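Local coordinates for protein Udp-n-acetylglucosamine pyrophosphorylase (Trypanosoma brucei, PDB 4BQH) that probably catalyses the formation of UDP-N-acetylglucosamine and diphosphate from UTP and N-acetylglucosamine 1-phosphate, at residues 97-109 against 289-301. Sequence-based numbering, arbitrary orientation.
Sequences RIKNLEAVGYKAI and ADPVFIGYAIEEE
Pro291 sets its CB and CG over one face of the Tyr106 ring, its CB 3.9 Å from the ring centroid and 6° off the normal, which defines a CH-pi contact. Residues of helix 147-166 also pack on this tyrosine, and Arg158 there hydrogen-bonds its hydroxyl. At the other end of the interface, the guanidinium of Arg97 and the ring of Tyr296 are inclined by 59°, with two waters in plane at the edges of both. One water accepts from Arg97 NH2 and donates to Glu300 OE2; the direct salt bridge, NH2 to OE2, is long at 3.9 Å. The Arg97 chain, extended from CG to NE with CG anti to the backbone N, carries NH2 out to Tyr296 and Glu300, while Glu300 OE1 is taken by Arg424.

Between these ends the backbones nearly touch. The helix axes approach to 6.6 Å at 91°, and Gly105 and Gly295, having no side chains, let the two backbones meet at the crossing. Two CA-H...O contacts result: Gly105 CA to Pro291 O at 3.2 Å, and Gly295 CA to Leu101 O at 3.4 Å. Leu101 fits as a knob among Val292, Gly295, Tyr296 and Glu299, CD2 lying 3.6 Å from Gly295 O. Farther along, Ala108 CB meets Ile298 CD1 at 3.7 Å.

Asp290 N-caps helix 291-300 through OD1 to Val292 N, and its OD2 pairs with Lys307 of strand 304-309. The whole is a glycine-mediated, near-perpendicular helix crossing, joining two helices of the GT-A-type, Rossmann-like alpha/beta fold of UDP-sugar pyrophosphorylases.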
loop_
_atom_site.group_PDB
_atom_site.type_symbol
_atom_site.label_atom_id
_atom_site.label_comp_id
_atom_site.label_asym_id
_atom_site.label_seq_id
_atom_site.Cartn_x
_atom_site.Cartn_y
_atom_site.Cartn_z
ATOM N N ARG A 97 6.140 -20.094 -16.473
ATOM C CA ARG A 97 5.961 -20.041 -15.016
ATOM C C ARG A 97 5.095 -18.843 -14.646
ATOM O O ARG A 97 4.198 -18.967 -13.811
ATOM C CB ARG A 97 7.309 -19.948 -14.296
ATOM C CG ARG A 97 7.152 -19.904 -12.771
ATOM C CD ARG A 97 8.501 -19.871 -12.101
ATOM N NE ARG A 97 8.381 -19.708 -10.658
ATOM C CZ ARG A 97 9.392 -19.385 -9.863
ATOM N NH1 ARG A 97 10.608 -19.181 -10.366
ATOM N NH2 ARG A 97 9.182 -19.254 -8.570
ATOM N N ILE A 98 5.376 -17.691 -15.266
ATOM C CA ILE A 98 4.574 -16.481 -15.030
ATOM C C ILE A 98 3.104 -16.691 -15.416
ATOM O O ILE A 98 2.195 -16.347 -14.661
ATOM C CB ILE A 98 5.161 -15.255 -15.775
ATOM C CG1 ILE A 98 6.468 -14.817 -15.097
ATOM C CG2 ILE A 98 4.164 -14.101 -15.786
ATOM C CD1 ILE A 98 7.387 -13.952 -15.962
ATOM N N LYS A 99 2.870 -17.264 -16.594
ATOM C CA LYS A 99 1.515 -17.538 -17.046
ATOM C C LYS A 99 0.801 -18.524 -16.116
ATOM O O LYS A 99 -0.409 -18.373 -15.823
ATOM C CB LYS A 99 1.544 -18.112 -18.475
ATOM C CG LYS A 99 0.171 -18.269 -19.125
ATOM C CD LYS A 99 0.284 -18.549 -20.629
ATOM C CE LYS A 99 0.812 -17.317 -21.383
ATOM N NZ LYS A 99 0.623 -17.441 -22.857
ATOM N N ASN A 100 1.531 -19.527 -15.643
ATOM C CA ASN A 100 0.916 -20.499 -14.756
ATOM C C ASN A 100 0.570 -19.900 -13.376
ATOM O O ASN A 100 -0.483 -20.214 -12.812
ATOM C CB ASN A 100 1.793 -21.725 -14.615
ATOM C CG ASN A 100 1.811 -22.577 -15.875
ATOM O OD1 ASN A 100 2.753 -23.340 -16.103
ATOM N ND2 ASN A 100 0.768 -22.458 -16.686
ATOM N N LEU A 101 1.447 -19.043 -12.863
ATOM C CA LEU A 101 1.185 -18.370 -11.583
ATOM C C LEU A 101 -0.010 -17.426 -11.729
ATOM O O LEU A 101 -0.837 -17.299 -10.827
ATOM C CB LEU A 101 2.428 -17.588 -11.123
ATOM C CG LEU A 101 3.601 -18.451 -10.615
ATOM C CD1 LEU A 101 4.818 -17.563 -10.379
ATOM C CD2 LEU A 101 3.270 -19.203 -9.324
ATOM N N GLU A 102 -0.064 -16.740 -12.865
ATOM C CA GLU A 102 -1.152 -15.815 -13.152
ATOM C C GLU A 102 -2.522 -16.522 -13.111
ATOM O O GLU A 102 -3.483 -16.003 -12.536
ATOM C CB GLU A 102 -0.912 -15.137 -14.507
ATOM C CG GLU A 102 -2.057 -14.247 -14.947
ATOM C CD GLU A 102 -1.839 -13.667 -16.334
ATOM O OE1 GLU A 102 -1.999 -14.407 -17.337
ATOM O OE2 GLU A 102 -1.505 -12.481 -16.422
ATOM N N ALA A 103 -2.599 -17.704 -13.723
ATOM C CA ALA A 103 -3.839 -18.500 -13.697
ATOM C C ALA A 103 -4.258 -18.871 -12.261
ATOM O O ALA A 103 -5.458 -18.793 -11.903
ATOM C CB ALA A 103 -3.677 -19.751 -14.534
ATOM N N VAL A 104 -3.281 -19.241 -11.431
ATOM C CA VAL A 104 -3.547 -19.540 -10.016
ATOM C C VAL A 104 -4.118 -18.304 -9.301
ATOM O O VAL A 104 -5.066 -18.401 -8.526
ATOM C CB VAL A 104 -2.279 -20.043 -9.281
ATOM C CG1 VAL A 104 -2.530 -20.217 -7.783
ATOM C CG2 VAL A 104 -1.816 -21.367 -9.883
ATOM N N GLY A 105 -3.494 -17.159 -9.550
ATOM C CA GLY A 105 -3.964 -15.906 -8.957
ATOM C C GLY A 105 -5.385 -15.570 -9.378
ATOM O O GLY A 105 -6.199 -15.144 -8.555
ATOM N N TYR A 106 -5.701 -15.742 -10.656
ATOM C CA TYR A 106 -7.068 -15.479 -11.104
ATOM C C TYR A 106 -8.121 -16.404 -10.480
ATOM O O TYR A 106 -9.253 -15.974 -10.220
ATOM C CB TYR A 106 -7.180 -15.453 -12.635
ATOM C CG TYR A 106 -6.739 -14.142 -13.264
ATOM C CD1 TYR A 106 -7.329 -12.924 -12.894
ATOM C CD2 TYR A 106 -5.751 -14.120 -14.238
ATOM C CE1 TYR A 106 -6.926 -11.724 -13.472
ATOM C CE2 TYR A 106 -5.347 -12.914 -14.830
ATOM C CZ TYR A 106 -5.941 -11.730 -14.440
ATOM O OH TYR A 106 -5.536 -10.531 -15.035
ATOM N N LYS A 107 -7.769 -17.666 -10.243
ATOM C CA LYS A 107 -8.714 -18.573 -9.584
ATOM C C LYS A 107 -9.009 -18.038 -8.173
ATOM O O LYS A 107 -10.164 -18.067 -7.716
ATOM C CB LYS A 107 -8.164 -20.019 -9.563
ATOM C CG LYS A 107 -8.834 -20.997 -8.609
ATOM C CD LYS A 107 -8.070 -22.337 -8.418
ATOM C CE LYS A 107 -6.539 -22.237 -8.634
ATOM N NZ LYS A 107 -5.627 -22.959 -7.667
ATOM N N ALA A 108 -7.986 -17.553 -7.480
ATOM C CA ALA A 108 -8.197 -17.035 -6.120
ATOM C C ALA A 108 -9.048 -15.762 -6.131
ATOM O O ALA A 108 -9.843 -15.534 -5.233
ATOM C CB ALA A 108 -6.846 -16.785 -5.425
ATOM N N ILE A 109 -8.841 -14.897 -7.118
ATOM C CA ILE A 109 -9.696 -13.709 -7.260
ATOM C C ILE A 109 -11.168 -14.126 -7.470
ATOM O O ILE A 109 -12.082 -13.589 -6.806
ATOM C CB ILE A 109 -9.171 -12.779 -8.388
ATOM C CG1 ILE A 109 -7.855 -12.140 -7.924
ATOM C CG2 ILE A 109 -10.185 -11.681 -8.702
ATOM C CD1 ILE A 109 -7.090 -11.482 -9.064
ATOM N N ALA A 289 -4.415 -6.072 -7.155
ATOM C CA ALA A 289 -4.867 -7.471 -7.281
ATOM C C ALA A 289 -4.038 -8.231 -8.324
ATOM O O ALA A 289 -4.564 -8.844 -9.246
ATOM C CB ALA A 289 -6.371 -7.544 -7.567
ATOM N N ASP A 290 -2.717 -8.155 -8.189
ATOM C CA ASP A 290 -1.795 -8.744 -9.156
ATOM C C ASP A 290 -1.883 -10.270 -9.070
ATOM O O ASP A 290 -1.475 -10.832 -8.059
ATOM C CB ASP A 290 -0.369 -8.292 -8.784
ATOM C CG ASP A 290 0.704 -8.897 -9.645
ATOM O OD1 ASP A 290 0.435 -9.726 -10.526
ATOM O OD2 ASP A 290 1.883 -8.506 -9.438
ATOM N N PRO A 291 -2.413 -10.938 -10.122
ATOM C CA PRO A 291 -2.582 -12.390 -10.060
ATOM C C PRO A 291 -1.254 -13.165 -10.038
ATOM O O PRO A 291 -1.220 -14.282 -9.523
ATOM C CB PRO A 291 -3.382 -12.703 -11.339
ATOM C CG PRO A 291 -2.919 -11.634 -12.314
ATOM C CD PRO A 291 -2.837 -10.398 -11.436
ATOM N N VAL A 292 -0.168 -12.594 -10.553
ATOM C CA VAL A 292 1.150 -13.287 -10.455
ATOM C C VAL A 292 1.658 -13.264 -9.001
ATOM O O VAL A 292 2.162 -14.269 -8.494
ATOM C CB VAL A 292 2.186 -12.678 -11.415
ATOM C CG1 VAL A 292 3.574 -13.306 -11.249
ATOM C CG2 VAL A 292 1.690 -12.814 -12.855
ATOM N N PHE A 293 1.517 -12.116 -8.349
ATOM C CA PHE A 293 1.893 -11.924 -6.933
ATOM C C PHE A 293 1.085 -12.913 -6.077
ATOM O O PHE A 293 1.634 -13.631 -5.250
ATOM C CB PHE A 293 1.487 -10.478 -6.600
ATOM C CG PHE A 293 2.099 -9.879 -5.353
ATOM C CD1 PHE A 293 3.256 -10.369 -4.763
ATOM C CD2 PHE A 293 1.529 -8.726 -4.836
ATOM C CE1 PHE A 293 3.815 -9.722 -3.644
ATOM C CE2 PHE A 293 2.079 -8.073 -3.722
ATOM C CZ PHE A 293 3.222 -8.584 -3.135
ATOM N N ILE A 294 -0.222 -12.966 -6.318
ATOM C CA ILE A 294 -1.127 -13.888 -5.605
ATOM C C ILE A 294 -0.799 -15.362 -5.874
ATOM O O ILE A 294 -0.740 -16.169 -4.937
ATOM C CB ILE A 294 -2.593 -13.571 -5.948
ATOM C CG1 ILE A 294 -2.952 -12.153 -5.440
ATOM C CG2 ILE A 294 -3.552 -14.629 -5.371
ATOM C CD1 ILE A 294 -4.203 -11.595 -6.141
ATOM N N GLY A 295 -0.599 -15.696 -7.139
ATOM C CA GLY A 295 -0.264 -17.077 -7.530
ATOM C C GLY A 295 1.056 -17.527 -6.917
ATOM O O GLY A 295 1.180 -18.655 -6.415
ATOM N N TYR A 296 2.034 -16.624 -6.911
ATOM C CA TYR A 296 3.326 -16.906 -6.272
ATOM C C TYR A 296 3.144 -17.189 -4.780
ATOM O O TYR A 296 3.718 -18.151 -4.245
ATOM C CB TYR A 296 4.261 -15.706 -6.476
ATOM C CG TYR A 296 5.672 -15.865 -5.957
ATOM C CD1 TYR A 296 6.492 -16.950 -6.334
ATOM C CD2 TYR A 296 6.219 -14.873 -5.152
ATOM C CE1 TYR A 296 7.812 -17.040 -5.859
ATOM C CE2 TYR A 296 7.521 -14.956 -4.666
ATOM C CZ TYR A 296 8.305 -16.028 -5.015
ATOM O OH TYR A 296 9.587 -16.025 -4.512
ATOM N N ALA A 297 2.360 -16.374 -4.083
ATOM C CA ALA A 297 2.146 -16.625 -2.657
ATOM C C ALA A 297 1.522 -18.002 -2.435
ATOM O O ALA A 297 1.936 -18.738 -1.551
ATOM C CB ALA A 297 1.263 -15.545 -2.044
ATOM N N ILE A 298 0.541 -18.335 -3.269
ATOM C CA ILE A 298 -0.192 -19.594 -3.110
ATOM C C ILE A 298 0.723 -20.796 -3.371
ATOM O O ILE A 298 0.768 -21.744 -2.556
ATOM C CB ILE A 298 -1.433 -19.624 -4.002
ATOM C CG1 ILE A 298 -2.478 -18.647 -3.431
ATOM C CG2 ILE A 298 -2.027 -21.044 -4.057
ATOM C CD1 ILE A 298 -3.638 -18.330 -4.352
ATOM N N GLU A 299 1.449 -20.751 -4.486
ATOM C CA GLU A 299 2.297 -21.886 -4.889
ATOM C C GLU A 299 3.488 -22.056 -3.963
ATOM O O GLU A 299 3.939 -23.202 -3.732
ATOM C CB GLU A 299 2.695 -21.766 -6.378
ATOM C CG GLU A 299 1.491 -21.917 -7.328
ATOM C CD GLU A 299 0.806 -23.295 -7.265
ATOM O OE1 GLU A 299 1.479 -24.319 -7.067
ATOM O OE2 GLU A 299 -0.427 -23.352 -7.388
ATOM N N GLU A 300 3.959 -20.953 -3.355
ATOM C CA GLU A 300 5.074 -21.008 -2.381
ATOM C C GLU A 300 4.639 -21.371 -0.957
ATOM O O GLU A 300 5.480 -21.659 -0.101
ATOM C CB GLU A 300 5.838 -19.664 -2.344
ATOM C CG GLU A 300 6.554 -19.346 -3.665
ATOM C CD GLU A 300 7.703 -20.309 -4.013
ATOM O OE1 GLU A 300 8.445 -20.751 -3.109
ATOM O OE2 GLU A 300 7.887 -20.610 -5.203
ATOM N N GLU A 301 3.328 -21.379 -0.728
ATOM C CA GLU A 301 2.735 -21.507 0.606
ATOM C C GLU A 301 3.312 -20.414 1.532
ATOM O O GLU A 301 3.611 -20.663 2.699
ATOM C CB GLU A 301 2.935 -22.927 1.183
ATOM C CG GLU A 301 2.326 -24.023 0.313
ATOM C CD GLU A 301 2.781 -25.405 0.732
ATOM O OE1 GLU A 301 2.197 -25.955 1.685
ATOM O OE2 GLU A 301 3.725 -25.932 0.107
HETATM O O HOH W 1 6.434 -19.959 -7.484
HETATM O O HOH W 2 11.155 -18.391 -5.926
#